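Local coordinates for protein hydrogen peroxide-inducible genes activator (PDB 6G1D) that senses hydrogen peroxide and, as a LysR-type transcription factor, probably binds DNA to control peroxide-inducible genes, at residues Arg16-Ile21 and Lys72-Ala77; Gly53-Glu58 and Ile65-Gly70; Gly100-Gly105 and Pro127-His132. The protein carries 1 engineered substitution. All blocks are in the same frame, centred on the assembly; numbering follows the deposited sequence.

Contact 1: Arg16-Ile21 and Lys72-Ala77; sequences RTFVTI and KLLPFA
At the edge of the F18 ring, near its plane, lies the backbone carbonyl carbon of L73, with L73 C 4.3 Å from F18 CE2. The CA of L74 and the methyl of A77 approach the ring obliquely; A77 CB is 3.9 Å from F18 CD2. The ring is carried across to the second helix because CG stands opposite the backbone N (chi1 168°). The next residue, V19, contributes a single branch: CG2, on the backbone N side of its side chain, touches A77 CB at 3.7 Å. In one of the two modelled conformers of L74, the isobutyl group crosses V19 at a slant and places L74 CD1 3.9 Å from V19 CG2. A77 CB is thus shared by F18 and V19, its methyl fitting between F18 CD2 and V19 CG2. This is the packing of the first helix of the LysR-type winged helix-turn-helix domain against the start of the long linker helix. The two segments cross with their N-to-C directions 124° apart and their axes 9.9 Å from each other at closest. No hydrogen bond spans them, so the cohesion is apolar. Beyond the pair, L48 of helix 38-52 and L56 also pack on F18, while L81 extends the row that receives V19. On the linker helix, F76 stacks its ring on H90 of the second subunit, and A77 packs on F87 of that same subunit.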
# COMPACT_ATOMS: atom_id res chain seq x y z
N ARG B 16 36.19 -7.13 0.52
CA ARG B 16 35.41 -8.37 0.32
C ARG B 16 35.62 -9.30 1.50
O ARG B 16 34.66 -9.86 2.03
CB ARG B 16 35.78 -9.07 -0.99
CG ARG B 16 35.21 -8.32 -2.20
CD ARG B 16 35.19 -9.00 -3.56
NE ARG B 16 36.41 -8.77 -4.34
CZ ARG B 16 36.62 -7.81 -5.26
NH1 ARG B 16 35.69 -6.91 -5.63
NH2 ARG B 16 37.81 -7.80 -5.88
N THR B 17 36.86 -9.46 1.95
CA THR B 17 37.12 -10.27 3.13
C THR B 17 36.34 -9.81 4.34
O THR B 17 35.73 -10.61 5.03
CB THR B 17 38.64 -10.34 3.45
OG1 THR B 17 39.27 -11.19 2.52
CG2 THR B 17 38.90 -10.90 4.84
N PHE B 18 36.40 -8.52 4.62
CA PHE B 18 35.66 -7.97 5.78
C PHE B 18 34.16 -8.24 5.68
O PHE B 18 33.54 -8.70 6.63
CB PHE B 18 35.94 -6.45 5.87
CG PHE B 18 35.06 -5.70 6.81
CD1 PHE B 18 34.78 -6.19 8.09
CD2 PHE B 18 34.54 -4.45 6.45
CE1 PHE B 18 33.99 -5.46 8.96
CE2 PHE B 18 33.74 -3.76 7.31
CZ PHE B 18 33.47 -4.27 8.56
N VAL B 19 33.58 -7.93 4.54
CA VAL B 19 32.13 -8.02 4.36
C VAL B 19 31.70 -9.51 4.46
O VAL B 19 30.72 -9.82 5.13
CB VAL B 19 31.73 -7.37 3.03
CG1 VAL B 19 30.34 -7.76 2.59
CG2 VAL B 19 31.86 -5.85 3.13
N THR B 20 32.47 -10.34 3.81
CA THR B 20 32.21 -11.77 3.86
C THR B 20 32.21 -12.50 5.32
O THR B 20 31.35 -13.21 5.90
CB THR B 20 33.18 -12.50 2.95
OG1 THR B 20 32.95 -12.07 1.61
CG2 THR B 20 32.96 -13.96 3.02
N ILE B 21 33.23 -12.04 6.02
CA ILE B 21 33.33 -12.48 7.42
C ILE B 21 32.15 -11.96 8.25
O ILE B 21 31.56 -12.69 9.06
CB ILE B 21 34.66 -12.08 8.12
CG1 ILE B 21 35.86 -12.76 7.46
CG2 ILE B 21 34.65 -12.55 9.59
CD1 ILE B 21 37.18 -12.12 7.79
N LYS B 72 29.50 -0.25 12.14
CA LYS B 72 29.35 1.08 11.56
C LYS B 72 30.00 1.21 10.19
O LYS B 72 29.48 1.91 9.34
CB LYS B 72 29.89 2.17 12.50
CG LYS B 72 29.04 2.40 13.72
CD LYS B 72 29.58 3.54 14.58
CE LYS B 72 30.38 3.01 15.74
NZ LYS B 72 30.74 4.17 16.61
N LEU B 73 31.12 0.55 9.96
CA LEU B 73 31.79 0.64 8.66
C LEU B 73 31.24 -0.31 7.59
O LEU B 73 31.44 -0.06 6.39
CB LEU B 73 33.30 0.44 8.83
CG LEU B 73 33.99 1.62 9.58
CD1 LEU B 73 35.39 1.20 10.03
CD2 LEU B 73 34.03 2.84 8.69
N LEU B 74 30.51 -1.31 8.04
CA LEU B 74 30.03 -2.37 7.08
C LEU B 74 29.15 -1.81 5.81
O LEU B 74 29.31 -2.05 4.57
CB LEU B 74 29.22 -3.44 7.83
CG LEU B 74 28.69 -4.64 7.06
CD1 LEU B 74 29.83 -5.40 6.43
CD2 LEU B 74 27.91 -5.56 8.02
N PRO B 75 28.29 -0.87 6.15
CA PRO B 75 27.56 -0.28 5.00
C PRO B 75 28.42 0.50 4.01
O PRO B 75 28.15 0.52 2.82
CB PRO B 75 26.51 0.63 5.63
CG PRO B 75 26.71 0.57 7.11
CD PRO B 75 27.61 -0.57 7.44
N PHE B 76 29.48 1.12 4.50
CA PHE B 76 30.38 1.87 3.60
C PHE B 76 31.23 0.90 2.78
O PHE B 76 31.49 1.16 1.59
CB PHE B 76 31.21 2.88 4.40
CG PHE B 76 30.37 3.94 5.07
CD1 PHE B 76 29.85 5.02 4.35
CD2 PHE B 76 30.02 3.81 6.42
CE1 PHE B 76 29.05 5.96 4.96
CE2 PHE B 76 29.22 4.77 7.03
CZ PHE B 76 28.73 5.85 6.31
N ALA B 77 31.63 -0.22 3.38
CA ALA B 77 32.36 -1.26 2.66
C ALA B 77 31.46 -1.84 1.58
O ALA B 77 31.86 -1.94 0.42
CB ALA B 77 32.82 -2.35 3.62

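Contact 2: Gly53-Glu58 and Ile65-Gly70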
# COMPACT_ATOMS: atom_id res chain seq x y z
N GLY B 53 43.90 1.03 11.72
CA GLY B 53 44.04 1.22 13.17
C GLY B 53 42.72 0.97 13.91
O GLY B 53 42.50 1.53 14.97
N VAL B 54 41.85 0.16 13.31
CA VAL B 54 40.54 -0.14 13.86
C VAL B 54 40.31 -1.64 13.81
O VAL B 54 40.47 -2.27 12.75
CB VAL B 54 39.42 0.53 13.01
CG1 VAL B 54 38.04 0.09 13.47
CG2 VAL B 54 39.54 2.05 13.02
N GLN B 55 39.94 -2.22 14.95
CA GLN B 55 39.54 -3.62 15.03
C GLN B 55 38.08 -3.76 14.53
O GLN B 55 37.16 -3.14 15.08
CB GLN B 55 39.68 -4.12 16.48
CG GLN B 55 39.70 -5.63 16.61
CD GLN B 55 39.46 -6.12 18.03
OE1 GLN B 55 39.46 -5.35 19.00
NE2 GLN B 55 39.23 -7.42 18.15
N LEU B 56 37.88 -4.56 13.48
CA LEU B 56 36.59 -4.77 12.83
C LEU B 56 35.88 -6.05 13.26
O LEU B 56 34.65 -6.11 13.17
CB LEU B 56 36.79 -4.80 11.33
CG LEU B 56 37.41 -3.54 10.70
CD1 LEU B 56 37.71 -3.79 9.24
CD2 LEU B 56 36.52 -2.31 10.86
N ILE B 57 36.62 -7.04 13.72
CA ILE B 57 36.06 -8.35 14.10
C ILE B 57 36.73 -8.82 15.39
O ILE B 57 37.95 -8.76 15.49
CB ILE B 57 36.40 -9.41 13.01
CG1 ILE B 57 35.85 -9.01 11.63
CG2 ILE B 57 35.92 -10.79 13.41
CD1 ILE B 57 34.35 -9.05 11.48
N GLU B 58 35.93 -9.33 16.31
CA GLU B 58 36.43 -9.86 17.56
C GLU B 58 36.50 -11.37 17.37
O GLU B 58 35.48 -12.04 17.34
CB GLU B 58 35.49 -9.51 18.69
CG GLU B 58 36.07 -9.74 20.07
CD GLU B 58 35.60 -8.71 21.06
OE1 GLU B 58 36.43 -8.25 21.87
OE2 GLU B 58 34.41 -8.35 21.03
N ILE B 65 32.24 -12.27 15.66
CA ILE B 65 31.39 -11.13 15.99
C ILE B 65 31.99 -9.84 15.49
O ILE B 65 33.17 -9.57 15.71
CB ILE B 65 31.15 -11.03 17.51
CG1 ILE B 65 30.07 -12.02 17.94
CG2 ILE B 65 30.72 -9.63 17.89
CD1 ILE B 65 29.98 -12.21 19.43
N VAL B 66 31.19 -9.03 14.81
CA VAL B 66 31.64 -7.76 14.28
C VAL B 66 31.69 -6.80 15.45
O VAL B 66 30.76 -6.81 16.29
CB VAL B 66 30.69 -7.29 13.15
CG1 VAL B 66 31.13 -6.00 12.51
CG2 VAL B 66 30.55 -8.36 12.07
N THR B 67 32.76 -6.00 15.56
CA THR B 67 32.85 -4.98 16.63
C THR B 67 31.89 -3.80 16.34
O THR B 67 31.38 -3.67 15.21
CB THR B 67 34.26 -4.37 16.75
OG1 THR B 67 34.59 -3.69 15.53
CG2 THR B 67 35.29 -5.41 17.07
N PRO B 68 31.67 -2.92 17.35
CA PRO B 68 30.89 -1.71 17.06
C PRO B 68 31.40 -0.93 15.84
O PRO B 68 30.62 -0.57 14.96
CB PRO B 68 31.00 -0.90 18.36
CG PRO B 68 31.15 -1.92 19.41
CD PRO B 68 31.86 -3.12 18.80
N ALA B 69 32.71 -0.73 15.78
CA ALA B 69 33.35 -0.09 14.63
C ALA B 69 33.10 -0.82 13.31
O ALA B 69 32.82 -0.19 12.28
CB ALA B 69 34.84 0.04 14.86
N GLY B 70 33.21 -2.14 13.33
CA GLY B 70 32.94 -2.95 12.13
C GLY B 70 31.49 -2.81 11.66
O GLY B 70 31.23 -2.66 10.47
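T67 and Q55 join where the short antiparallel hairpin of strands 57-58 and 65-66, the wing of the winged helix-turn-helix domain, runs into helix 68-95. The tight part centres on T67, the N-cap of that helix. Its OG1, held between backbone N and carbonyl carbon (chi1 63°), donates to Q55 O at 2.7 Å and accepts from G70 N at 3.0 Å, so one hydroxyl ties the preceding loop to the first helical turn. T67 N adds a bond to L56 O, reaching it from well above the carbonyl plane. G70 also fits closely: G70 CA lies 3.7 Å from L56 O, leaving no room for a CB. Nearby, V54 CG1 presses on A69 CB at 3.5 Å, tighter than usual carbon contact. Towards the strands, I57 CD1 slants across V66 CG2 at 3.9 Å, with I21 and L45 also packing on I57. The other face of the hairpin is the solvent side, where the side chains of E58 and I65 are exposed. Beneath them the backbone remains firmly paired, E58 N donating to I65 O at 2.8 Å with an N-H...O angle of 172°.

Contact 3: Gly100-Gly105 and Pro127-His132; sequences GPLTVG and PDLEPH
A chi1 of -167° turns the L129 side chain away from its own N and swings CD1 back over the neighbouring strand, where L129 CD1 meets G100 O at 3.5 Å and L102 CB at 3.8 Å. In H132 the first torsion (-64°) lays the imidazole beside its own backbone N, with P101 CB at the ring edge. The pairing of T103 with H132 across the strands also brings H132 CB to 3.7 Å from T103 OG1, the two side chains crossing at an angle. On this same face the carboxylate of E130 runs alongside the P101 ring, E130 OE1 being 3.8 Å from P101 CG, and OE2 forms a salt bridge with K92 of the linker helix. The strands are parallel neighbours of a beta-alpha-beta unit connected through helix 111-125, in the periplasmic-binding-protein-like fold of the LysR regulatory domain. Their backbones alternate donors from one strand to the other: E130 N gives to G100 O, L102 N to E130 O, H132 N to L102 O, and V104 N to H132 O at 2.8 Å. An additional bond from G100 N to D128 O, 2.9 Å long, starts the pairing before strand 129-135 begins. L102 and L129 lie on the opposite face, packing respectively on F299 and V122. The chemistry is accordingly divided: main-chain polar groups bind the strands edge to edge, leucines bury one face against helices, and E130, through K92, links the other to the linker helix.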
# COMPACT_ATOMS: atom_id res chain seq x y z
N GLY B 100 26.16 -6.33 -21.82
CA GLY B 100 25.96 -5.80 -20.50
C GLY B 100 24.50 -5.73 -20.08
O GLY B 100 23.63 -6.23 -20.78
N PRO B 101 24.24 -5.11 -18.93
CA PRO B 101 22.89 -4.96 -18.39
C PRO B 101 21.97 -4.21 -19.32
O PRO B 101 22.37 -3.26 -19.97
CB PRO B 101 23.10 -4.13 -17.11
CG PRO B 101 24.49 -4.40 -16.71
CD PRO B 101 25.25 -4.64 -17.97
N LEU B 102 20.74 -4.69 -19.41
CA LEU B 102 19.65 -3.97 -20.03
C LEU B 102 18.45 -4.29 -19.18
O LEU B 102 18.10 -5.45 -19.04
CB LEU B 102 19.43 -4.46 -21.46
CG LEU B 102 18.32 -3.77 -22.26
CD1 LEU B 102 18.70 -2.31 -22.55
CD2 LEU B 102 18.01 -4.53 -23.54
N THR B 103 17.81 -3.28 -18.61
CA THR B 103 16.61 -3.48 -17.84
C THR B 103 15.42 -3.13 -18.72
O THR B 103 15.29 -2.00 -19.21
CB THR B 103 16.66 -2.63 -16.57
OG1 THR B 103 17.81 -3.02 -15.85
CG2 THR B 103 15.40 -2.90 -15.69
N VAL B 104 14.54 -4.11 -18.91
CA VAL B 104 13.40 -3.99 -19.80
C VAL B 104 12.12 -4.05 -18.96
O VAL B 104 11.89 -5.00 -18.22
CB VAL B 104 13.41 -5.14 -20.83
CG1 VAL B 104 12.26 -5.02 -21.79
CG2 VAL B 104 14.72 -5.12 -21.63
N GLY B 105 11.32 -3.01 -19.05
CA GLY B 105 10.00 -2.98 -18.44
C GLY B 105 9.02 -3.57 -19.45
O GLY B 105 9.13 -3.30 -20.65
N PRO B 127 24.83 -13.33 -26.23
CA PRO B 127 25.20 -13.99 -24.97
C PRO B 127 25.84 -13.11 -23.89
O PRO B 127 25.84 -13.50 -22.73
CB PRO B 127 26.21 -15.08 -25.42
CG PRO B 127 26.74 -14.60 -26.72
CD PRO B 127 25.62 -13.83 -27.38
N ASP B 128 26.38 -11.95 -24.27
CA ASP B 128 26.90 -10.98 -23.31
C ASP B 128 25.83 -10.00 -22.77
O ASP B 128 26.12 -9.19 -21.89
CB ASP B 128 28.08 -10.21 -23.91
CG ASP B 128 29.23 -11.12 -24.33
OD1 ASP B 128 29.55 -11.11 -25.53
OD2 ASP B 128 29.80 -11.83 -23.45
N LEU B 129 24.60 -10.05 -23.30
CA LEU B 129 23.49 -9.27 -22.76
C LEU B 129 23.05 -9.89 -21.42
O LEU B 129 22.97 -11.11 -21.31
CB LEU B 129 22.31 -9.22 -23.71
CG LEU B 129 21.19 -8.22 -23.45
CD1 LEU B 129 21.66 -6.78 -23.57
CD2 LEU B 129 20.12 -8.39 -24.53
N GLU B 130 22.83 -9.03 -20.42
CA GLU B 130 22.39 -9.43 -19.09
C GLU B 130 21.01 -8.80 -18.87
O GLU B 130 20.92 -7.71 -18.29
CB GLU B 130 23.32 -8.91 -17.99
CG GLU B 130 24.68 -9.55 -17.86
CD GLU B 130 25.36 -9.08 -16.54
OE1 GLU B 130 24.96 -8.05 -15.90
OE2 GLU B 130 26.31 -9.76 -16.14
N PRO B 131 19.95 -9.46 -19.32
CA PRO B 131 18.64 -8.83 -19.20
C PRO B 131 18.07 -8.88 -17.77
O PRO B 131 18.32 -9.82 -17.01
CB PRO B 131 17.78 -9.61 -20.21
CG PRO B 131 18.45 -10.95 -20.29
CD PRO B 131 19.86 -10.82 -19.86
N HIS B 132 17.37 -7.82 -17.41
CA HIS B 132 16.64 -7.70 -16.16
C HIS B 132 15.27 -7.25 -16.60
O HIS B 132 15.14 -6.39 -17.47
CB HIS B 132 17.33 -6.69 -15.25
CG HIS B 132 18.70 -7.12 -14.85
ND1 HIS B 132 19.85 -6.54 -15.35
CD2 HIS B 132 19.11 -8.14 -14.06
CE1 HIS B 132 20.90 -7.16 -14.86
NE2 HIS B 132 20.48 -8.14 -14.08

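How the contacts relate
Contacts 1 and 2 belong to the N-terminal DNA-binding domain, their centres 10 Å apart, and share helix 68-95. Segments 53-58 and 65-70 both fall between 16-21 and 72-77 in sequence, and the two contacts touch directly, F18 CZ lying 3.4 Å from G70 O and L73 CD1 3.8 Å from L56 CD2. Together they join the first helix and the wing to the start of the linker helix, and both also touch the second subunit. Contact 3 follows later in the chain, in the regulatory domain, with its centre 28 Å from that of contact 1 and 38 Å from that of contact 2. Helix 68-95 leads on to strand 100-106, consistent with coupling between the regulatory and DNA-binding domains.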